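Local structure of monomethylamine methyltransferase MtmB1 (1NTH) at residues S244-Y249 and L287-S292. The protein catalyses transfer of the methyl group from monomethylamine to the corrinoid cofactor of its partner protein MtmC in methanogenesis from methylamine. Numbering follows the deposited sequence.
Sequences SVIAHY and LMSSAS
Ile-246 on helix 240-251 faces Ser-289 in the turn that follows helix 271-288, the two CA atoms 6.1 Å apart. The contact belongs to the TIM barrel of the enzyme: one helix packs on the turn leading from the next helix into the parallel barrel strand 293-300, where Ser-290, with a positive phi of 51°, is the first residue to leave the helical conformation. Ile-246 points toward the turn and carries the contact with both branches. Its CG2 methyl, anti to the backbone N, rests on the Ser-289 carbonyl, with 3.7 Å from CG2 to Ser-289 O. The longer branch is extended (chi2 160°) and brings Ile-246 CD1 alongside the Ser-289 side chain and 3.9 Å from Met-288 O. With an alanine here both CG2 and the CG1–CD1 arm are gone, which would probably open a gap against Ser-289 and leave the Ser-289 CB and backbone carbonyl without this aliphatic cover. The polar end of Ser-289 is satisfied elsewhere, by a hydrogen bond to Asp-258 on strand 255-259. Cys-9 of helix 9-18 also touches Ile-246, while Arg-108 of a neighbouring subunit hydrogen-bonds Ser-290 O. Ile-246 CD1 lies 3.5 Å from Ser-289 OG, a van der Waals contact of methyl with hydroxyl oxygen.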
loop_
_atom_site.group_PDB
_atom_site.type_symbol
_atom_site.label_atom_id
_atom_site.label_comp_id
_atom_site.label_asym_id
_atom_site.label_seq_id
_atom_site.Cartn_x
_atom_site.Cartn_y
_atom_site.Cartn_z
ATOM N N SER A 244 9.375 -25.734 10.175
ATOM C CA SER A 244 9.917 -24.625 9.393
ATOM C C SER A 244 8.784 -23.798 8.804
ATOM O O SER A 244 8.889 -22.577 8.705
ATOM C CB SER A 244 10.819 -25.136 8.266
ATOM O OG SER A 244 12.099 -25.462 8.772
ATOM N N VAL A 245 7.701 -24.460 8.409
ATOM C CA VAL A 245 6.558 -23.745 7.848
ATOM C C VAL A 245 5.962 -22.824 8.914
ATOM O O VAL A 245 5.571 -21.686 8.624
ATOM C CB VAL A 245 5.482 -24.728 7.332
ATOM C CG1 VAL A 245 4.199 -23.980 7.005
ATOM C CG2 VAL A 245 5.991 -25.434 6.083
ATOM N N ILE A 246 5.904 -23.310 10.150
ATOM C CA ILE A 246 5.378 -22.513 11.253
ATOM C C ILE A 246 6.215 -21.248 11.443
ATOM O O ILE A 246 5.673 -20.161 11.638
ATOM C CB ILE A 246 5.381 -23.320 12.572
ATOM C CG1 ILE A 246 4.310 -24.413 12.505
ATOM C CG2 ILE A 246 5.137 -22.388 13.761
ATOM C CD1 ILE A 246 4.524 -25.547 13.501
ATOM N N ALA A 247 7.537 -21.393 11.387
ATOM C CA ALA A 247 8.430 -20.247 11.558
ATOM C C ALA A 247 8.159 -19.198 10.487
ATOM O O ALA A 247 8.240 -17.995 10.743
ATOM C CB ALA A 247 9.881 -20.701 11.479
ATOM N N HIS A 248 7.856 -19.668 9.284
ATOM C CA HIS A 248 7.565 -18.783 8.164
ATOM C C HIS A 248 6.253 -18.025 8.384
ATOM O O HIS A 248 6.197 -16.801 8.207
ATOM C CB HIS A 248 7.502 -19.606 6.873
ATOM C CG HIS A 248 6.861 -18.887 5.729
ATOM N ND1 HIS A 248 5.649 -19.270 5.199
ATOM C CD2 HIS A 248 7.260 -17.805 5.020
ATOM C CE1 HIS A 248 5.327 -18.454 4.210
ATOM N NE2 HIS A 248 6.289 -17.557 4.082
ATOM N N TYR A 249 5.201 -18.741 8.769
ATOM C CA TYR A 249 3.903 -18.104 9.011
ATOM C C TYR A 249 4.029 -17.040 10.105
ATOM O O TYR A 249 3.504 -15.932 9.972
ATOM C CB TYR A 249 2.862 -19.144 9.445
ATOM C CG TYR A 249 2.446 -20.156 8.390
ATOM C CD1 TYR A 249 1.830 -21.349 8.770
ATOM C CD2 TYR A 249 2.627 -19.917 7.026
ATOM C CE1 TYR A 249 1.401 -22.282 7.826
ATOM C CE2 TYR A 249 2.200 -20.854 6.062
ATOM C CZ TYR A 249 1.587 -22.030 6.479
ATOM O OH TYR A 249 1.150 -22.959 5.555
ATOM N N LEU A 287 0.657 -24.484 21.364
ATOM C CA LEU A 287 1.959 -24.616 21.993
ATOM C C LEU A 287 3.055 -24.756 20.936
ATOM O O LEU A 287 3.936 -23.906 20.814
ATOM C CB LEU A 287 1.916 -25.843 22.914
ATOM C CG LEU A 287 3.019 -26.209 23.902
ATOM C CD1 LEU A 287 3.310 -25.056 24.841
ATOM C CD2 LEU A 287 2.562 -27.433 24.694
ATOM N N MET A 288 2.980 -25.826 20.158
ATOM C CA MET A 288 3.967 -26.104 19.127
ATOM C C MET A 288 3.818 -25.258 17.860
ATOM O O MET A 288 4.809 -24.794 17.295
ATOM C CB MET A 288 3.890 -27.590 18.758
ATOM C CG MET A 288 4.809 -28.040 17.634
ATOM S SD MET A 288 4.446 -29.746 17.121
ATOM C CE MET A 288 3.035 -29.476 16.048
ATOM N N SER A 289 2.580 -25.049 17.424
ATOM C CA SER A 289 2.326 -24.315 16.188
ATOM C C SER A 289 1.965 -22.842 16.306
ATOM O O SER A 289 1.757 -22.190 15.284
ATOM C CB SER A 289 1.216 -25.011 15.398
ATOM O OG SER A 289 1.528 -26.374 15.174
ATOM N N SER A 290 1.894 -22.318 17.527
ATOM C CA SER A 290 1.526 -20.915 17.736
ATOM C C SER A 290 0.240 -20.622 16.964
ATOM O O SER A 290 0.045 -19.524 16.444
ATOM C CB SER A 290 2.641 -19.985 17.243
ATOM O OG SER A 290 3.831 -20.159 17.996
ATOM N N ALA A 291 -0.642 -21.612 16.908
ATOM C CA ALA A 291 -1.893 -21.481 16.167
ATOM C C ALA A 291 -2.837 -20.375 16.621
ATOM O O ALA A 291 -2.937 -20.068 17.811
ATOM C CB ALA A 291 -2.642 -22.812 16.184
ATOM N N SER A 292 -3.525 -19.785 15.643
ATOM C CA SER A 292 -4.532 -18.764 15.903
ATOM C C SER A 292 -5.799 -19.566 16.183
ATOM O O SER A 292 -6.625 -19.183 17.005
ATOM C CB SER A 292 -4.741 -17.878 14.673
ATOM O OG SER A 292 -3.581 -17.119 14.390
#